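Local structure of uncharacterized protein ScGH5_18 (Streptomyces cattleya, 7LR8) at residues B[52-57]-B[266-271]; B[224-229]-B[302-307]; B[14-19]-B[291-296]. The protein probably hydrolyses the beta-1,4 bond between mannose and N-acetylglucosamine in N-glycan core fragments, as a family 5 glycoside hydrolase of Streptomyces cattleya. The protein carries 1 engineered substitution. All coordinates share one frame; numbering follows the deposited sequence.

Overall arrangement
All three contacts belong to one barrel of eight parallel strands, the (beta/alpha)8 fold of family 5 glycoside hydrolases. Contacts 1 and 2 lie with their centres about 8 Å apart, and both touch the bound mannose: 52-57 with 266-271 brings Glu268 to C1 and O2 of the mannose, while 224-229 with 302-307 lays Trp226 and Trp304 against it. They are joined directly, Val269 O lying 2.8 Å from Trp304 N. Contact 3 is centred about 12 Å from contact 1 and 13 Å from contact 2, away from the glycan. Strand 15-19 still links it to both, since Asn19 OD1 lies 2.8 Å from Arg54 NH1 and Asn19 N lies 2.8 Å from Trp303 O.

Contact 1 of 3, residues B[52-57]-B[266-271]. With BMA (beta-D-mannopyranose), chain D.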
loop_
_atom_site.group_PDB
_atom_site.type_symbol
_atom_site.label_atom_id
_atom_site.label_comp_id
_atom_site.label_asym_id
_atom_site.label_seq_id
_atom_site.Cartn_x
_atom_site.Cartn_y
_atom_site.Cartn_z
ATOM N N HIS B 52 -27.555 0.474 -13.447
ATOM C CA HIS B 52 -26.744 0.042 -12.313
ATOM C C HIS B 52 -25.338 0.597 -12.472
ATOM O O HIS B 52 -24.942 1.051 -13.553
ATOM C CB HIS B 52 -26.691 -1.494 -12.176
ATOM C CG HIS B 52 -25.983 -2.177 -13.302
ATOM N ND1 HIS B 52 -26.624 -2.558 -14.462
ATOM C CD2 HIS B 52 -24.679 -2.518 -13.462
ATOM C CE1 HIS B 52 -25.752 -3.127 -15.278
ATOM N NE2 HIS B 52 -24.563 -3.104 -14.701
ATOM N N VAL B 53 -24.599 0.573 -11.367
ATOM C CA VAL B 53 -23.175 0.872 -11.358
ATOM C C VAL B 53 -22.472 -0.238 -10.599
ATOM O O VAL B 53 -23.040 -0.860 -9.692
ATOM C CB VAL B 53 -22.849 2.240 -10.710
ATOM C CG1 VAL B 53 -23.307 3.381 -11.612
ATOM C CG2 VAL B 53 -23.496 2.358 -9.350
ATOM N N ARG B 54 -21.229 -0.497 -10.993
ATOM C CA ARG B 54 -20.305 -1.346 -10.251
ATOM C C ARG B 54 -19.286 -0.423 -9.606
ATOM O O ARG B 54 -18.712 0.424 -10.298
ATOM C CB ARG B 54 -19.632 -2.349 -11.196
ATOM C CG ARG B 54 -18.401 -3.070 -10.647
ATOM C CD ARG B 54 -18.232 -4.405 -11.385
ATOM N NE ARG B 54 -17.027 -5.139 -10.993
ATOM C CZ ARG B 54 -15.923 -5.259 -11.736
ATOM N NH1 ARG B 54 -15.846 -4.701 -12.946
ATOM N NH2 ARG B 54 -14.904 -5.973 -11.285
ATOM N N VAL B 55 -19.112 -0.533 -8.278
ATOM C CA VAL B 55 -18.330 0.443 -7.526
ATOM C C VAL B 55 -17.219 -0.238 -6.723
ATOM O O VAL B 55 -17.300 -1.414 -6.357
ATOM C CB VAL B 55 -19.209 1.306 -6.594
ATOM C CG1 VAL B 55 -20.356 1.940 -7.382
ATOM C CG2 VAL B 55 -19.748 0.491 -5.444
ATOM N N PHE B 56 -16.186 0.542 -6.425
ATOM C CA PHE B 56 -14.911 -0.001 -5.952
ATOM C C PHE B 56 -14.375 0.677 -4.700
ATOM O O PHE B 56 -13.736 1.743 -4.790
ATOM C CB PHE B 56 -13.873 0.083 -7.062
ATOM C CG PHE B 56 -14.277 -0.637 -8.306
ATOM C CD1 PHE B 56 -14.070 -2.007 -8.422
ATOM C CD2 PHE B 56 -14.853 0.053 -9.366
ATOM C CE1 PHE B 56 -14.437 -2.674 -9.577
ATOM C CE2 PHE B 56 -15.232 -0.626 -10.518
ATOM C CZ PHE B 56 -15.017 -1.997 -10.610
ATOM N N PRO B 57 -14.558 0.058 -3.534
ATOM C CA PRO B 57 -13.730 0.399 -2.372
ATOM C C PRO B 57 -12.263 0.164 -2.686
ATOM O O PRO B 57 -11.914 -0.671 -3.525
ATOM C CB PRO B 57 -14.206 -0.578 -1.288
ATOM C CG PRO B 57 -15.528 -1.074 -1.723
ATOM C CD PRO B 57 -15.598 -0.939 -3.236
ATOM N N LEU B 266 -21.694 -9.728 -18.506
ATOM C CA LEU B 266 -20.562 -9.028 -19.114
ATOM C C LEU B 266 -20.275 -7.814 -18.244
ATOM O O LEU B 266 -20.792 -6.718 -18.463
ATOM C CB LEU B 266 -20.878 -8.639 -20.556
ATOM C CG LEU B 266 -19.761 -7.883 -21.253
ATOM C CD1 LEU B 266 -18.517 -8.756 -21.400
ATOM C CD2 LEU B 266 -20.267 -7.418 -22.631
ATOM N N GLN B 267 -19.466 -8.029 -17.205
ATOM C CA GLN B 267 -19.281 -7.058 -16.145
ATOM C C GLN B 267 -18.222 -6.017 -16.462
ATOM O O GLN B 267 -18.171 -4.982 -15.784
ATOM C CB GLN B 267 -18.920 -7.796 -14.846
ATOM C CG GLN B 267 -19.114 -6.990 -13.596
ATOM C CD GLN B 267 -18.592 -7.724 -12.384
ATOM O OE1 GLN B 267 -17.472 -8.242 -12.407
ATOM N NE2 GLN B 267 -19.393 -7.783 -11.326
ATOM N N GLU B 268 -17.388 -6.267 -17.469
ATOM C CA GLU B 268 -16.513 -5.249 -18.039
ATOM C C GLU B 268 -16.447 -5.428 -19.540
ATOM O O GLU B 268 -16.279 -6.546 -20.032
ATOM C CB GLU B 268 -15.079 -5.312 -17.509
ATOM C CG GLU B 268 -14.960 -4.962 -16.053
ATOM C CD GLU B 268 -13.547 -5.154 -15.535
ATOM O OE1 GLU B 268 -12.628 -5.349 -16.368
ATOM O OE2 GLU B 268 -13.373 -5.111 -14.305
ATOM N N VAL B 269 -16.562 -4.314 -20.254
ATOM C CA VAL B 269 -16.265 -4.256 -21.681
ATOM C C VAL B 269 -15.903 -2.807 -21.961
ATOM O O VAL B 269 -16.573 -1.891 -21.468
ATOM C CB VAL B 269 -17.439 -4.737 -22.558
ATOM C CG1 VAL B 269 -18.751 -4.012 -22.198
ATOM C CG2 VAL B 269 -17.092 -4.535 -24.056
ATOM N N GLY B 270 -14.826 -2.579 -22.708
ATOM C CA GLY B 270 -14.399 -1.224 -22.985
ATOM C C GLY B 270 -13.677 -1.139 -24.311
ATOM O O GLY B 270 -13.427 -2.147 -24.976
ATOM N N ALA B 271 -13.293 0.093 -24.661
ATOM C CA ALA B 271 -12.739 0.427 -25.975
ATOM C C ALA B 271 -11.343 1.011 -25.789
ATOM O O ALA B 271 -11.174 2.243 -25.791
ATOM C CB ALA B 271 -13.652 1.406 -26.709
HETATM C C1 BMA D . -9.459 -4.522 -16.138
HETATM C C2 BMA D . -10.134 -3.646 -15.036
HETATM C C3 BMA D . -9.190 -2.522 -14.660
HETATM C C4 BMA D . -8.603 -1.831 -15.966
HETATM C C5 BMA D . -9.323 -2.339 -17.247
HETATM C C6 BMA D . -8.734 -1.790 -18.528
HETATM O O2 BMA D . -10.444 -4.402 -13.876
HETATM O O3 BMA D . -8.163 -2.997 -13.753
HETATM O O4 BMA D . -8.783 -0.447 -15.844
HETATM O O5 BMA D . -9.188 -3.769 -17.343
HETATM O O6 BMA D . -7.356 -2.230 -18.591
#
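The guanidinium of Arg54 lies between the amide of Gln267 and the ring of Phe56. Gln267 stacks on one face almost in parallel, the planes 4° apart, with OE1 3.3 Å above the middle of the guanidinium. Phe56 meets the opposite face with its edge, CZ standing 3.5 Å above the guanidinium plane. Glu268 OE2 meets the guanidinium edge, about in the plane, its carboxylate turned out of it. Arg54 NH1 donates to Glu268 OE2 in a salt bridge of 2.9 Å, straight at 172°; OE2 accepts it with its anti lone pair, the one turned away from OE1.

Arg54 gets there through an almost fully stretched chain, CG opposite the backbone N (chi1 166°), that spans the inside of the barrel from strand 52-55 to strand 264-269. In this (beta/alpha)8 fold Glu268 occupies the end of the seventh strand, the place of the nucleophile in family 5 retaining glycosidases. A matching role is consistent with Glu268 OE1 lying 3.3 Å from mannose C1. The side chain of Glu268 is about 6 Å from that of the engineered Ala153, which follows Asn152 at the end of the fourth strand, where family 5 enzymes carry their acid/base. Mannose O2 may donate to Glu268 OE2 (3.0 Å), though its proton has another acceptor within reach.

Further bonds fix the rotation of each group. Arg54 NE pairs with Asp94, NH1 also hydrogen-bonds Asn19 OD1 and NH2 binds Asn152, while Trp226 NE1 binds Glu268 OE1. The Gln267 amide is held flat by His224 at OE1 and Thr149 at NE2.

Contact 2 of 3, residues B[224-229]-B[302-307]. With BMA (beta-D-mannopyranose), chain D; NAG (2-acetamido-2-deoxy-beta-D-glucopyranose), chain C.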
loop_
_atom_site.group_PDB
_atom_site.type_symbol
_atom_site.label_atom_id
_atom_site.label_comp_id
_atom_site.label_asym_id
_atom_site.label_seq_id
_atom_site.Cartn_x
_atom_site.Cartn_y
_atom_site.Cartn_z
ATOM N N HIS B 224 -15.052 -10.431 -18.243
ATOM C CA HIS B 224 -14.491 -9.113 -18.516
ATOM C C HIS B 224 -13.810 -9.180 -19.879
ATOM O O HIS B 224 -12.820 -9.903 -20.033
ATOM C CB HIS B 224 -13.470 -8.715 -17.445
ATOM C CG HIS B 224 -14.024 -8.636 -16.054
ATOM N ND1 HIS B 224 -13.216 -8.700 -14.937
ATOM C CD2 HIS B 224 -15.290 -8.481 -15.593
ATOM C CE1 HIS B 224 -13.958 -8.588 -13.850
ATOM N NE2 HIS B 224 -15.222 -8.464 -14.219
ATOM N N SER B 225 -14.326 -8.424 -20.861
ATOM C CA SER B 225 -13.897 -8.565 -22.254
ATOM C C SER B 225 -12.980 -7.413 -22.662
ATOM O O SER B 225 -13.423 -6.262 -22.760
ATOM C CB SER B 225 -15.101 -8.625 -23.183
ATOM O OG SER B 225 -14.649 -8.765 -24.520
ATOM N N TRP B 226 -11.721 -7.734 -22.955
ATOM C CA TRP B 226 -10.700 -6.722 -23.231
ATOM C C TRP B 226 -9.880 -7.151 -24.435
ATOM O O TRP B 226 -9.044 -8.058 -24.329
ATOM C CB TRP B 226 -9.811 -6.506 -22.004
ATOM C CG TRP B 226 -10.549 -5.795 -20.937
ATOM C CD1 TRP B 226 -11.067 -6.332 -19.788
ATOM C CD2 TRP B 226 -10.893 -4.413 -20.928
ATOM N NE1 TRP B 226 -11.696 -5.352 -19.053
ATOM C CE2 TRP B 226 -11.625 -4.169 -19.747
ATOM C CE3 TRP B 226 -10.682 -3.361 -21.821
ATOM C CZ2 TRP B 226 -12.104 -2.902 -19.418
ATOM C CZ3 TRP B 226 -11.165 -2.098 -21.497
ATOM C CH2 TRP B 226 -11.874 -1.881 -20.316
ATOM N N VAL B 227 -10.095 -6.476 -25.575
ATOM C CA VAL B 227 -9.493 -6.912 -26.836
ATOM C C VAL B 227 -8.025 -6.536 -26.978
ATOM O O VAL B 227 -7.424 -6.849 -28.012
ATOM C CB VAL B 227 -10.304 -6.382 -28.040
ATOM C CG1 VAL B 227 -11.720 -6.943 -28.002
ATOM C CG2 VAL B 227 -10.332 -4.865 -28.079
ATOM N N PHE B 228 -7.414 -5.899 -25.969
ATOM C CA PHE B 228 -5.962 -5.762 -25.972
ATOM C C PHE B 228 -5.260 -7.038 -25.512
ATOM O O PHE B 228 -4.029 -7.051 -25.384
ATOM C CB PHE B 228 -5.507 -4.567 -25.110
ATOM C CG PHE B 228 -6.015 -4.578 -23.684
ATOM C CD1 PHE B 228 -5.756 -5.640 -22.827
ATOM C CD2 PHE B 228 -6.725 -3.494 -23.194
ATOM C CE1 PHE B 228 -6.221 -5.633 -21.518
ATOM C CE2 PHE B 228 -7.194 -3.480 -21.897
ATOM C CZ PHE B 228 -6.935 -4.549 -21.049
ATOM N N ASN B 229 -6.016 -8.106 -25.290
ATOM C CA ASN B 229 -5.500 -9.379 -24.807
ATOM C C ASN B 229 -4.874 -10.233 -25.907
ATOM O O ASN B 229 -4.704 -11.443 -25.707
ATOM C CB ASN B 229 -6.627 -10.157 -24.127
ATOM C CG ASN B 229 -7.711 -10.586 -25.096
ATOM O OD1 ASN B 229 -7.626 -10.346 -26.314
ATOM N ND2 ASN B 229 -8.744 -11.222 -24.566
ATOM N N THR B 302 -21.960 -4.042 -18.635
ATOM C CA THR B 302 -21.456 -3.005 -17.747
ATOM C C THR B 302 -20.186 -2.439 -18.367
ATOM O O THR B 302 -19.148 -3.109 -18.393
ATOM C CB THR B 302 -21.221 -3.559 -16.339
ATOM O OG1 THR B 302 -22.397 -4.280 -15.916
ATOM C CG2 THR B 302 -20.954 -2.432 -15.357
ATOM N N TRP B 303 -20.283 -1.229 -18.920
ATOM C CA TRP B 303 -19.183 -0.632 -19.655
ATOM C C TRP B 303 -18.096 -0.145 -18.708
ATOM O O TRP B 303 -18.383 0.408 -17.643
ATOM C CB TRP B 303 -19.682 0.537 -20.522
ATOM C CG TRP B 303 -18.711 0.841 -21.601
ATOM C CD1 TRP B 303 -17.666 1.720 -21.549
ATOM C CD2 TRP B 303 -18.653 0.224 -22.891
ATOM N NE1 TRP B 303 -16.972 1.699 -22.741
ATOM C CE2 TRP B 303 -17.556 0.779 -23.573
ATOM C CE3 TRP B 303 -19.426 -0.752 -23.536
ATOM C CZ2 TRP B 303 -17.216 0.395 -24.864
ATOM C CZ3 TRP B 303 -19.077 -1.132 -24.818
ATOM C CH2 TRP B 303 -17.990 -0.563 -25.462
ATOM N N TRP B 304 -16.838 -0.382 -19.089
ATOM C CA TRP B 304 -15.687 0.213 -18.411
ATOM C C TRP B 304 -15.199 1.354 -19.287
ATOM O O TRP B 304 -14.629 1.104 -20.350
ATOM C CB TRP B 304 -14.551 -0.787 -18.210
ATOM C CG TRP B 304 -13.467 -0.181 -17.363
ATOM C CD1 TRP B 304 -12.556 0.768 -17.737
ATOM C CD2 TRP B 304 -13.220 -0.447 -15.972
ATOM N NE1 TRP B 304 -11.760 1.107 -16.668
ATOM C CE2 TRP B 304 -12.143 0.368 -15.576
ATOM C CE3 TRP B 304 -13.796 -1.309 -15.032
ATOM C CZ2 TRP B 304 -11.651 0.361 -14.278
ATOM C CZ3 TRP B 304 -13.299 -1.315 -13.750
ATOM C CH2 TRP B 304 -12.238 -0.495 -13.382
ATOM N N CYS B 305 -15.369 2.598 -18.836
ATOM C CA CYS B 305 -15.854 2.960 -17.513
ATOM C C CYS B 305 -16.707 4.220 -17.651
ATOM O O CYS B 305 -16.907 4.722 -18.764
ATOM C CB CYS B 305 -14.687 3.200 -16.558
ATOM S SG CYS B 305 -13.415 4.299 -17.250
ATOM N N SER B 306 -17.202 4.737 -16.528
ATOM C CA SER B 306 -18.100 5.887 -16.599
ATOM C C SER B 306 -17.349 7.139 -17.046
ATOM O O SER B 306 -17.792 7.849 -17.965
ATOM C CB SER B 306 -18.782 6.097 -15.245
ATOM O OG SER B 306 -17.854 6.448 -14.233
ATOM N N HIS B 307 -16.189 7.407 -16.434
ATOM C CA HIS B 307 -15.489 8.670 -16.612
ATOM C C HIS B 307 -14.020 8.449 -16.930
ATOM O O HIS B 307 -13.373 7.554 -16.375
ATOM C CB HIS B 307 -15.622 9.542 -15.364
ATOM C CG HIS B 307 -17.017 10.027 -15.122
ATOM N ND1 HIS B 307 -17.962 9.278 -14.452
ATOM C CD2 HIS B 307 -17.637 11.173 -15.492
ATOM C CE1 HIS B 307 -19.099 9.951 -14.404
ATOM N NE2 HIS B 307 -18.931 11.100 -15.035
HETATM C C1 BMA D . -9.459 -4.522 -16.138
HETATM C C2 BMA D . -10.134 -3.646 -15.036
HETATM C C3 BMA D . -9.190 -2.522 -14.660
HETATM C C4 BMA D . -8.603 -1.831 -15.966
HETATM C C5 BMA D . -9.323 -2.339 -17.247
HETATM C C6 BMA D . -8.734 -1.790 -18.528
HETATM O O2 BMA D . -10.444 -4.402 -13.876
HETATM O O3 BMA D . -8.163 -2.997 -13.753
HETATM O O4 BMA D . -8.783 -0.447 -15.844
HETATM O O5 BMA D . -9.188 -3.769 -17.343
HETATM O O6 BMA D . -7.356 -2.230 -18.591
HETATM C C1 NAG C . -4.809 -6.845 -17.279
HETATM C C2 NAG C . -4.615 -5.533 -16.520
HETATM C C3 NAG C . -5.848 -5.222 -15.661
HETATM C C4 NAG C . -7.132 -5.301 -16.485
HETATM C C5 NAG C . -7.175 -6.663 -17.180
HETATM C C6 NAG C . -8.370 -6.892 -18.073
HETATM C C7 NAG C . -2.460 -4.671 -15.686
HETATM C C8 NAG C . -1.292 -4.937 -14.777
HETATM N N2 NAG C . -3.418 -5.606 -15.696
HETATM O O1 NAG C . -3.736 -7.030 -18.140
HETATM O O3 NAG C . -5.718 -3.935 -15.070
HETATM O O4 NAG C . -8.239 -5.117 -15.603
HETATM O O5 NAG C . -6.020 -6.796 -18.018
HETATM O O6 NAG C . -8.400 -8.233 -18.541
HETATM O O7 NAG C . -2.535 -3.653 -16.373
#
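Trp226 turns the edge of its six-membered ring toward the face of Trp304 in an offset edge-to-face pair: the six-membered ring of Trp226 and the five-membered ring of Trp304 have centroids 5.4 Å apart, with the planes at 74°. The two indoles form part of the aromatic wall of the glycan pocket at the C-terminal end of the (beta/alpha)8 barrel, beyond strands 221-225 and 298-304. Their tightest touch is at the base of Trp304, where CB comes 3.5 Å from Trp226 CZ2, close to the plane of the Trp226 ring.

Each ring keeps a face for the mannose. Over Trp226, ring oxygen O5 of the sugar stands 3.3 Å above the plane, toward its rim; over Trp304 it is C3, at 3.8 Å. With CG opposite its backbone N (chi1 -173°), Trp304 swings its indole out so that this face lies against C3 and O4 of the mannose. The peptide between Trp304 and Cys305 is cis, and Cys305 CB lies over the other face. Phe228, in the type I turn 226-229, lays a face against CB of Trp226 and presents its edge to O5 of the N-acetylglucosamine and O6 of the mannose. Trp226 CD1 touches N-acetylglucosamine C6 at 3.2 Å.

Contact 3 of 3, residues B[14-19]-B[291-296]; sequences PRFGVN and AVLDCP
Leu293 reaches with its two methyls into the angle between Pro14 and Phe16. CD1 lies at the edge of the Phe16 ring, near its plane and 3.8 Å from CZ, while CD2 touches the same corner of the ring and also rests 3.9 Å from Pro14 CG. Phe16 and Leu293 come at each other from opposite directions, the methyls meeting the CZ/CE1 edge of the ring; the proline ring crosses the leucine at a slant. The contact is wholly apolar, with no hydrogen bond between the two segments.

In Leu293, CB already points at the strand, and CG opposite the carbonyl carbon (chi1 -67°) with an extended chi2 (-176°) carries the branch on. The CB of Phe16 does not itself point toward Leu293, but the turn at chi1 (-61°) carries the end of the ring there. Near the C-terminal end of the helix, Cys295 N bonds to Val292 O at 2.8 Å. On the strand side, Phe16 N is held by the carboxylate of Asp51, and Arg15 makes salt bridges with Asp51 and Asp90.

Within the (beta/alpha)8 barrel this joins the start of the first strand, 15-19, to the end of helix 281-293. Helix 334-349 packs against the same cluster, Trp346 touching Pro14 and Leu293 and Val343 touching Phe16, while strand 15-19 itself runs between strands 52-55 and 298-304.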
loop_
_atom_site.group_PDB
_atom_site.type_symbol
_atom_site.label_atom_id
_atom_site.label_comp_id
_atom_site.label_asym_id
_atom_site.label_seq_id
_atom_site.Cartn_x
_atom_site.Cartn_y
_atom_site.Cartn_z
ATOM N N PRO B 14 -31.782 -8.171 -20.212
ATOM C CA PRO B 14 -30.444 -7.662 -19.887
ATOM C C PRO B 14 -30.490 -6.272 -19.270
ATOM O O PRO B 14 -31.290 -5.418 -19.671
ATOM C CB PRO B 14 -29.740 -7.637 -21.250
ATOM C CG PRO B 14 -30.827 -7.417 -22.195
ATOM C CD PRO B 14 -31.969 -8.258 -21.668
ATOM N N ARG B 15 -29.610 -6.057 -18.298
ATOM C CA ARG B 15 -29.421 -4.775 -17.638
ATOM C C ARG B 15 -28.221 -4.048 -18.233
ATOM O O ARG B 15 -27.336 -4.650 -18.845
ATOM C CB ARG B 15 -29.245 -4.971 -16.136
ATOM C CG ARG B 15 -30.310 -5.891 -15.555
ATOM C CD ARG B 15 -30.334 -5.798 -14.062
ATOM N NE ARG B 15 -30.179 -4.412 -13.645
ATOM C CZ ARG B 15 -30.493 -3.955 -12.439
ATOM N NH1 ARG B 15 -30.990 -4.782 -11.519
ATOM N NH2 ARG B 15 -30.313 -2.673 -12.160
ATOM N N PHE B 16 -28.207 -2.730 -18.050
ATOM C CA PHE B 16 -27.179 -1.874 -18.626
ATOM C C PHE B 16 -26.609 -0.973 -17.541
ATOM O O PHE B 16 -27.362 -0.335 -16.801
ATOM C CB PHE B 16 -27.766 -1.051 -19.787
ATOM C CG PHE B 16 -28.294 -1.895 -20.917
ATOM C CD1 PHE B 16 -27.437 -2.361 -21.901
ATOM C CD2 PHE B 16 -29.642 -2.245 -20.986
ATOM C CE1 PHE B 16 -27.908 -3.147 -22.946
ATOM C CE2 PHE B 16 -30.115 -3.034 -22.018
ATOM C CZ PHE B 16 -29.244 -3.482 -23.005
ATOM N N GLY B 17 -25.287 -0.918 -17.443
ATOM C CA GLY B 17 -24.675 -0.138 -16.394
ATOM C C GLY B 17 -23.250 0.216 -16.733
ATOM O O GLY B 17 -22.781 -0.026 -17.848
ATOM N N VAL B 18 -22.573 0.839 -15.767
ATOM C CA VAL B 18 -21.185 1.250 -15.954
ATOM C C VAL B 18 -20.377 0.902 -14.719
ATOM O O VAL B 18 -20.895 0.849 -13.599
ATOM C CB VAL B 18 -21.032 2.756 -16.260
ATOM C CG1 VAL B 18 -21.642 3.090 -17.601
ATOM C CG2 VAL B 18 -21.659 3.601 -15.163
ATOM N N ASN B 19 -19.090 0.648 -14.940
ATOM C CA ASN B 19 -18.110 0.641 -13.863
ATOM C C ASN B 19 -17.785 2.082 -13.503
ATOM O O ASN B 19 -17.326 2.841 -14.361
ATOM C CB ASN B 19 -16.859 -0.113 -14.306
ATOM C CG ASN B 19 -17.135 -1.578 -14.518
ATOM O OD1 ASN B 19 -17.133 -2.346 -13.568
ATOM N ND2 ASN B 19 -17.416 -1.969 -15.758
ATOM N N ALA B 291 -23.554 -7.475 -30.740
ATOM C CA ALA B 291 -23.147 -8.875 -30.729
ATOM C C ALA B 291 -23.494 -9.542 -29.399
ATOM O O ALA B 291 -23.969 -10.683 -29.375
ATOM C CB ALA B 291 -21.646 -8.987 -31.010
ATOM N N VAL B 292 -23.299 -8.837 -28.288
ATOM C CA VAL B 292 -23.587 -9.431 -26.985
ATOM C C VAL B 292 -25.088 -9.600 -26.792
ATOM O O VAL B 292 -25.555 -10.633 -26.295
ATOM C CB VAL B 292 -22.963 -8.587 -25.865
ATOM C CG1 VAL B 292 -23.456 -9.084 -24.507
ATOM C CG2 VAL B 292 -21.453 -8.682 -25.929
ATOM N N LEU B 293 -25.873 -8.602 -27.196
ATOM C CA LEU B 293 -27.315 -8.700 -27.012
ATOM C C LEU B 293 -27.965 -9.721 -27.943
ATOM O O LEU B 293 -29.158 -10.005 -27.785
ATOM C CB LEU B 293 -27.962 -7.320 -27.197
ATOM C CG LEU B 293 -27.634 -6.257 -26.137
ATOM C CD1 LEU B 293 -28.424 -4.982 -26.410
ATOM C CD2 LEU B 293 -27.905 -6.757 -24.732
ATOM N N ASP B 294 -27.222 -10.278 -28.900
ATOM C CA ASP B 294 -27.667 -11.441 -29.663
ATOM C C ASP B 294 -27.387 -12.761 -28.931
ATOM O O ASP B 294 -27.568 -13.835 -29.513
ATOM C CB ASP B 294 -26.998 -11.441 -31.042
ATOM C CG ASP B 294 -27.681 -12.361 -32.033
ATOM O OD1 ASP B 294 -28.935 -12.359 -32.100
ATOM O OD2 ASP B 294 -26.951 -13.079 -32.757
ATOM N N CYS B 295 -26.936 -12.695 -27.686
ATOM C CA CYS B 295 -26.692 -13.854 -26.839
ATOM C C CYS B 295 -27.769 -13.928 -25.776
ATOM O O CYS B 295 -28.028 -12.914 -25.116
ATOM C CB CYS B 295 -25.327 -13.753 -26.159
ATOM S SG CYS B 295 -23.936 -13.779 -27.283
ATOM N N PRO B 296 -28.425 -15.073 -25.586
ATOM C CA PRO B 296 -29.450 -15.165 -24.545
ATOM C C PRO B 296 -28.824 -15.263 -23.164
ATOM O O PRO B 296 -27.639 -15.576 -23.005
ATOM C CB PRO B 296 -30.211 -16.451 -24.895
ATOM C CG PRO B 296 -29.641 -16.943 -26.192
ATOM C CD PRO B 296 -28.283 -16.333 -26.326
#